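Local structure of maquette-3 (Escherichia coli, 6Z0C) at residues Lys33-Ile38 with Glu63-Gln68; Ile69-Thr74 with Ala130-Asp135. The protein is a designed single-chain four-helix bundle that probably serves as a model for how buried networks of charged residues are accommodated in a protein core. All coordinates share one frame; numbering follows the deposited sequence.

Contact 1 of 2, residues Lys33-Ile38 with Glu63-Gln68; sequences KIKLQI and ELEEKQ
Lys35 reaches from helix 4-48 to helix 52-99 and brings its ammonium group to both Glu65 and Gln68, a compact example of a charge taken into a helical core together with its partners. The salt bridge is short, 2.7 Å from Lys35 NZ to Glu65 OE2, and the nitrogen meets that oxygen nearly along its C-O axis. The same nitrogen gives a hydrogen bond of 2.9 Å to Gln68 OE1, arriving above the amide, 39° out of the carbonyl plane. NZ has a second salt bridge, to Glu136 of helix 105-144, its strongest polar partner, which makes three polar partners in all. Bends at chi3 and chi4 curl the end of the lysine chain, so that CE packs 3.8 Å from Gln68 CB while NZ faces both acceptors. Glu65 comes to the meeting point by another route: its CB does not aim at the opposite helix, but a bend at chi2 swings the carboxylate back toward it. Glu65 OE2 is shared with Lys162, an alternation of charges that would be expected to keep both signs ionised despite their burial. Ile38 brings its CG2 methyl to the edge of the cluster, a loose 4.4 Å from Glu65 OE2. All the close contact lies on this inner side. On the outer side the exposed Leu36 and Glu66 stay apart, 5.7 Å from Leu36 CD1 to Glu66 OE1. The two antiparallel helices, their axes 10.3 Å apart at an angle of 160°, form one flank of the four-helix bundle; Ile34 and Ile38 also lean on helix 152-194, and Gln68 touches helix 105-144.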
loop_
_atom_site.group_PDB
_atom_site.type_symbol
_atom_site.label_atom_id
_atom_site.label_comp_id
_atom_site.label_asym_id
_atom_site.label_seq_id
_atom_site.Cartn_x
_atom_site.Cartn_y
_atom_site.Cartn_z
ATOM N N LYS A 33 10.228 10.085 0.372
ATOM C CA LYS A 33 10.993 11.271 0.845
ATOM C C LYS A 33 11.951 10.843 1.963
ATOM O O LYS A 33 13.165 11.076 1.808
ATOM C CB LYS A 33 10.050 12.392 1.294
ATOM C CG LYS A 33 10.742 13.697 1.672
ATOM C CD LYS A 33 9.797 14.788 2.138
ATOM C CE LYS A 33 8.717 15.123 1.129
ATOM N NZ LYS A 33 7.947 16.324 1.530
ATOM N N ILE A 34 11.452 10.228 3.041
ATOM C CA ILE A 34 12.320 9.846 4.197
ATOM C C ILE A 34 13.343 8.798 3.740
ATOM O O ILE A 34 14.495 8.886 4.194
ATOM C CB ILE A 34 11.543 9.371 5.444
ATOM C CG1 ILE A 34 12.523 9.064 6.583
ATOM C CG2 ILE A 34 10.643 8.183 5.143
ATOM C CD1 ILE A 34 11.897 8.951 7.953
ATOM N N LYS A 35 12.958 7.844 2.888
ATOM C CA LYS A 35 13.857 6.721 2.502
ATOM C C LYS A 35 15.011 7.270 1.653
ATOM O O LYS A 35 16.153 6.817 1.863
ATOM C CB LYS A 35 13.074 5.576 1.852
ATOM C CG LYS A 35 12.329 4.703 2.860
ATOM C CD LYS A 35 11.769 3.406 2.310
ATOM C CE LYS A 35 12.821 2.458 1.770
ATOM N NZ LYS A 35 13.717 1.951 2.836
ATOM N N LEU A 36 14.755 8.247 0.779
ATOM C CA LEU A 36 15.829 8.885 -0.028
ATOM C C LEU A 36 16.742 9.702 0.897
ATOM O O LEU A 36 17.968 9.667 0.688
ATOM C CB LEU A 36 15.215 9.743 -1.140
ATOM C CG LEU A 36 16.200 10.250 -2.195
ATOM C CD1 LEU A 36 17.085 9.127 -2.721
ATOM C CD2 LEU A 36 15.465 10.917 -3.346
ATOM N N GLN A 37 16.178 10.388 1.898
ATOM C CA GLN A 37 16.958 11.132 2.924
ATOM C C GLN A 37 17.874 10.136 3.647
ATOM O O GLN A 37 19.057 10.452 3.838
ATOM C CB GLN A 37 16.027 11.871 3.889
ATOM C CG GLN A 37 15.325 13.064 3.253
ATOM C CD GLN A 37 14.321 13.740 4.157
ATOM O OE1 GLN A 37 13.806 13.152 5.109
ATOM N NE2 GLN A 37 14.022 14.994 3.852
ATOM N N ILE A 38 17.358 8.952 3.984
ATOM C CA ILE A 38 18.116 7.905 4.730
ATOM C C ILE A 38 19.216 7.321 3.834
ATOM O O ILE A 38 20.300 7.069 4.368
ATOM C CB ILE A 38 17.162 6.847 5.318
ATOM C CG1 ILE A 38 16.493 7.402 6.578
ATOM C CG2 ILE A 38 17.883 5.533 5.582
ATOM C CD1 ILE A 38 15.317 6.598 7.070
ATOM N N GLU A 63 23.048 -0.830 -0.992
ATOM C CA GLU A 63 22.610 -1.560 -2.219
ATOM C C GLU A 63 21.133 -1.962 -2.099
ATOM O O GLU A 63 20.382 -1.761 -3.073
ATOM C CB GLU A 63 23.444 -2.820 -2.452
ATOM C CG GLU A 63 24.936 -2.565 -2.548
ATOM C CD GLU A 63 25.730 -3.714 -3.146
ATOM O OE1 GLU A 63 26.879 -3.476 -3.567
ATOM O OE2 GLU A 63 25.200 -4.845 -3.192
ATOM N N LEU A 64 20.737 -2.533 -0.960
ATOM C CA LEU A 64 19.344 -2.996 -0.698
ATOM C C LEU A 64 18.406 -1.783 -0.728
ATOM O O LEU A 64 17.297 -1.906 -1.262
ATOM C CB LEU A 64 19.296 -3.732 0.648
ATOM C CG LEU A 64 17.913 -3.951 1.266
ATOM C CD1 LEU A 64 16.958 -4.638 0.298
ATOM C CD2 LEU A 64 18.019 -4.766 2.553
ATOM N N GLU A 65 18.857 -0.647 -0.200
ATOM C CA GLU A 65 18.049 0.596 -0.076
ATOM C C GLU A 65 17.554 1.051 -1.460
ATOM O O GLU A 65 16.371 1.441 -1.572
ATOM C CB GLU A 65 18.879 1.684 0.606
ATOM C CG GLU A 65 18.051 2.617 1.463
ATOM C CD GLU A 65 17.550 2.031 2.768
ATOM O OE1 GLU A 65 18.356 1.410 3.489
ATOM O OE2 GLU A 65 16.356 2.216 3.068
ATOM N N GLU A 66 18.416 1.008 -2.479
ATOM C CA GLU A 66 18.072 1.473 -3.852
ATOM C C GLU A 66 16.941 0.595 -4.406
ATOM O O GLU A 66 16.030 1.145 -5.057
ATOM C CB GLU A 66 19.310 1.473 -4.750
ATOM C CG GLU A 66 20.305 2.576 -4.414
ATOM C CD GLU A 66 19.889 3.993 -4.789
ATOM O OE1 GLU A 66 20.588 4.941 -4.367
ATOM O OE2 GLU A 66 18.879 4.152 -5.505
ATOM N N LYS A 67 16.978 -0.712 -4.122
ATOM C CA LYS A 67 15.940 -1.689 -4.549
ATOM C C LYS A 67 14.606 -1.360 -3.868
ATOM O O LYS A 67 13.566 -1.438 -4.547
ATOM C CB LYS A 67 16.386 -3.118 -4.224
ATOM C CG LYS A 67 17.610 -3.593 -4.992
ATOM C CD LYS A 67 18.166 -4.912 -4.501
ATOM C CE LYS A 67 19.615 -5.111 -4.895
ATOM N NZ LYS A 67 20.056 -6.507 -4.673
ATOM N N GLN A 68 14.637 -1.019 -2.577
ATOM C CA GLN A 68 13.430 -0.707 -1.765
ATOM C C GLN A 68 12.768 0.573 -2.287
ATOM O O GLN A 68 11.526 0.627 -2.304
ATOM C CB GLN A 68 13.790 -0.552 -0.288
ATOM C CG GLN A 68 14.237 -1.852 0.360
ATOM C CD GLN A 68 14.640 -1.665 1.801
ATOM O OE1 GLN A 68 14.972 -0.564 2.238
ATOM N NE2 GLN A 68 14.607 -2.750 2.554
#

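Contact 2 of 2, residues Ile69-Thr74 with Ala130-Asp135; sequences IELLET and AKQLED
Gln132 is the residue most deeply engaged here: extended from helix 105-144, it brings its amide against Leu71 and Leu72 of helix 52-99, showing how one polar side chain can span the gap between helices whose nearest CA atoms, those of Leu71 and Gln132, are 8.7 Å apart. With CG anti to the backbone N (chi1 -172°) and chi2 also near 180° (166°), its chain points straight across. The two ends of the amide then meet different leucines. NE2 lies 3.3 Å from Leu71 CD2 and 3.9 Å from Leu71 CG, the leucine and the glutamine running past each other in opposite directions. The approach of NE2 to the CD2 methyl is close for a carbon and a nitrogen, and it marks the tightest point between the two segments. OE1 instead sits by the branch of Leu72, 3.8 Å from both CG and CD2, where the two side chains cross at about a right angle. Leu71 starts out toward the opposite helix, whereas Leu72 starts off to one side and only its end turns inward; its other contacts include Leu32 of helix 4-48. The contact itself is thus a polar group held against aliphatic carbon by van der Waals packing. Leucine offers the amide no polar partner; NE2 makes a weak hydrogen bond to the backbone O of Gln68, one turn back on helix 52-99. This link to the main chain supplements the packing, while the two leucines pack against the two ends of the amide.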
loop_
_atom_site.group_PDB
_atom_site.type_symbol
_atom_site.label_atom_id
_atom_site.label_comp_id
_atom_site.label_asym_id
_atom_site.label_seq_id
_atom_site.Cartn_x
_atom_site.Cartn_y
_atom_site.Cartn_z
ATOM N N ILE A 69 13.561 1.568 -2.687
ATOM C CA ILE A 69 13.030 2.820 -3.305
ATOM C C ILE A 69 12.261 2.435 -4.573
ATOM O O ILE A 69 11.132 2.931 -4.742
ATOM C CB ILE A 69 14.143 3.847 -3.596
ATOM C CG1 ILE A 69 14.584 4.586 -2.330
ATOM C CG2 ILE A 69 13.694 4.820 -4.674
ATOM C CD1 ILE A 69 13.617 5.655 -1.867
ATOM N N GLU A 70 12.838 1.584 -5.428
ATOM C CA GLU A 70 12.208 1.216 -6.724
ATOM C C GLU A 70 10.892 0.486 -6.440
ATOM O O GLU A 70 9.923 0.745 -7.163
ATOM C CB GLU A 70 13.135 0.390 -7.619
ATOM C CG GLU A 70 12.570 0.147 -9.017
ATOM C CD GLU A 70 11.826 1.305 -9.676
ATOM O OE1 GLU A 70 10.608 1.158 -9.939
ATOM O OE2 GLU A 70 12.463 2.348 -9.947
ATOM N N LEU A 71 10.842 -0.357 -5.405
ATOM C CA LEU A 71 9.599 -1.085 -5.037
ATOM C C LEU A 71 8.495 -0.084 -4.668
ATOM O O LEU A 71 7.347 -0.301 -5.090
ATOM C CB LEU A 71 9.845 -2.051 -3.876
ATOM C CG LEU A 71 8.560 -2.639 -3.290
ATOM C CD1 LEU A 71 7.827 -3.475 -4.328
ATOM C CD2 LEU A 71 8.844 -3.455 -2.049
ATOM N N LEU A 72 8.807 0.952 -3.886
ATOM C CA LEU A 72 7.813 1.987 -3.485
ATOM C C LEU A 72 7.199 2.628 -4.736
ATOM O O LEU A 72 5.982 2.879 -4.723
ATOM C CB LEU A 72 8.473 3.043 -2.591
ATOM C CG LEU A 72 8.707 2.625 -1.140
ATOM C CD1 LEU A 72 9.391 3.739 -0.366
ATOM C CD2 LEU A 72 7.404 2.233 -0.459
ATOM N N GLU A 73 7.999 2.874 -5.777
ATOM C CA GLU A 73 7.514 3.479 -7.047
ATOM C C GLU A 73 6.571 2.485 -7.741
ATOM O O GLU A 73 5.584 2.945 -8.334
ATOM C CB GLU A 73 8.689 3.922 -7.923
ATOM C CG GLU A 73 9.488 5.078 -7.328
ATOM C CD GLU A 73 8.799 6.437 -7.310
ATOM O OE1 GLU A 73 7.635 6.527 -7.754
ATOM O OE2 GLU A 73 9.434 7.411 -6.850
ATOM N N THR A 74 6.842 1.177 -7.641
ATOM C CA THR A 74 5.931 0.089 -8.102
ATOM C C THR A 74 4.592 0.183 -7.360
ATOM O O THR A 74 3.543 0.013 -8.012
ATOM C CB THR A 74 6.555 -1.300 -7.913
ATOM O OG1 THR A 74 7.649 -1.407 -8.824
ATOM C CG2 THR A 74 5.580 -2.433 -8.151
ATOM N N ALA A 130 4.847 -5.798 3.577
ATOM C CA ALA A 130 5.191 -6.730 4.678
ATOM C C ALA A 130 6.661 -7.156 4.559
ATOM O O ALA A 130 7.360 -7.175 5.583
ATOM C CB ALA A 130 4.269 -7.925 4.660
ATOM N N LYS A 131 7.106 -7.489 3.343
ATOM C CA LYS A 131 8.493 -7.930 3.053
ATOM C C LYS A 131 9.460 -6.769 3.313
ATOM O O LYS A 131 10.480 -6.992 3.989
ATOM C CB LYS A 131 8.596 -8.467 1.622
ATOM C CG LYS A 131 9.985 -8.921 1.186
ATOM C CD LYS A 131 10.760 -9.682 2.247
ATOM C CE LYS A 131 11.887 -10.527 1.689
ATOM N NZ LYS A 131 12.908 -9.704 1.000
ATOM N N GLN A 132 9.153 -5.566 2.820
ATOM C CA GLN A 132 10.032 -4.381 3.020
ATOM C C GLN A 132 10.144 -4.103 4.525
ATOM O O GLN A 132 11.256 -3.824 4.992
ATOM C CB GLN A 132 9.523 -3.171 2.235
ATOM C CG GLN A 132 10.499 -2.002 2.267
ATOM C CD GLN A 132 10.192 -0.931 1.248
ATOM O OE1 GLN A 132 9.885 0.210 1.590
ATOM N NE2 GLN A 132 10.289 -1.287 -0.020
ATOM N N LEU A 133 9.036 -4.216 5.259
ATOM C CA LEU A 133 8.971 -4.011 6.730
ATOM C C LEU A 133 9.896 -5.014 7.435
ATOM O O LEU A 133 10.655 -4.590 8.327
ATOM C CB LEU A 133 7.515 -4.161 7.172
ATOM C CG LEU A 133 7.226 -3.950 8.656
ATOM C CD1 LEU A 133 7.726 -2.596 9.132
ATOM C CD2 LEU A 133 5.735 -4.086 8.916
ATOM N N GLU A 134 9.858 -6.287 7.034
ATOM C CA GLU A 134 10.735 -7.352 7.592
ATOM C C GLU A 134 12.203 -6.966 7.384
ATOM O O GLU A 134 12.979 -7.076 8.346
ATOM C CB GLU A 134 10.443 -8.707 6.949
ATOM C CG GLU A 134 9.209 -9.376 7.514
ATOM C CD GLU A 134 8.934 -10.747 6.926
ATOM O OE1 GLU A 134 9.853 -11.593 6.958
ATOM O OE2 GLU A 134 7.813 -10.957 6.426
ATOM N N ASP A 135 12.561 -6.530 6.174
ATOM C CA ASP A 135 13.949 -6.144 5.804
ATOM C C ASP A 135 14.393 -4.930 6.639
ATOM O O ASP A 135 15.578 -4.896 7.044
ATOM C CB ASP A 135 14.064 -5.900 4.295
ATOM C CG ASP A 135 13.961 -7.168 3.462
ATOM O OD1 ASP A 135 14.094 -8.271 4.033
ATOM O OD2 ASP A 135 13.748 -7.049 2.248
#

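In the fold
Both contacts are buried and both use helix 52-99, on successive turns: contact 1 joins it to helix 4-48, contact 2 to helix 105-144, so three of the four helices meet within a short length of the bundle. Their centres are 9 Å apart. Contact 2 lies closer to the middle of the chain, 10 Å from its centre against 17 Å for contact 1. Ionic and hydrogen bonds dominate contact 1, whereas an amide packed on leucines makes contact 2. The two merge physically, since Lys35 CD packs 3.6 Å from Leu72 CD1 and Lys35 CE lies 3.7 Å from Gln132 OE1, so the lysine chain that carries the charge packs against both the leucine and the amide of contact 2.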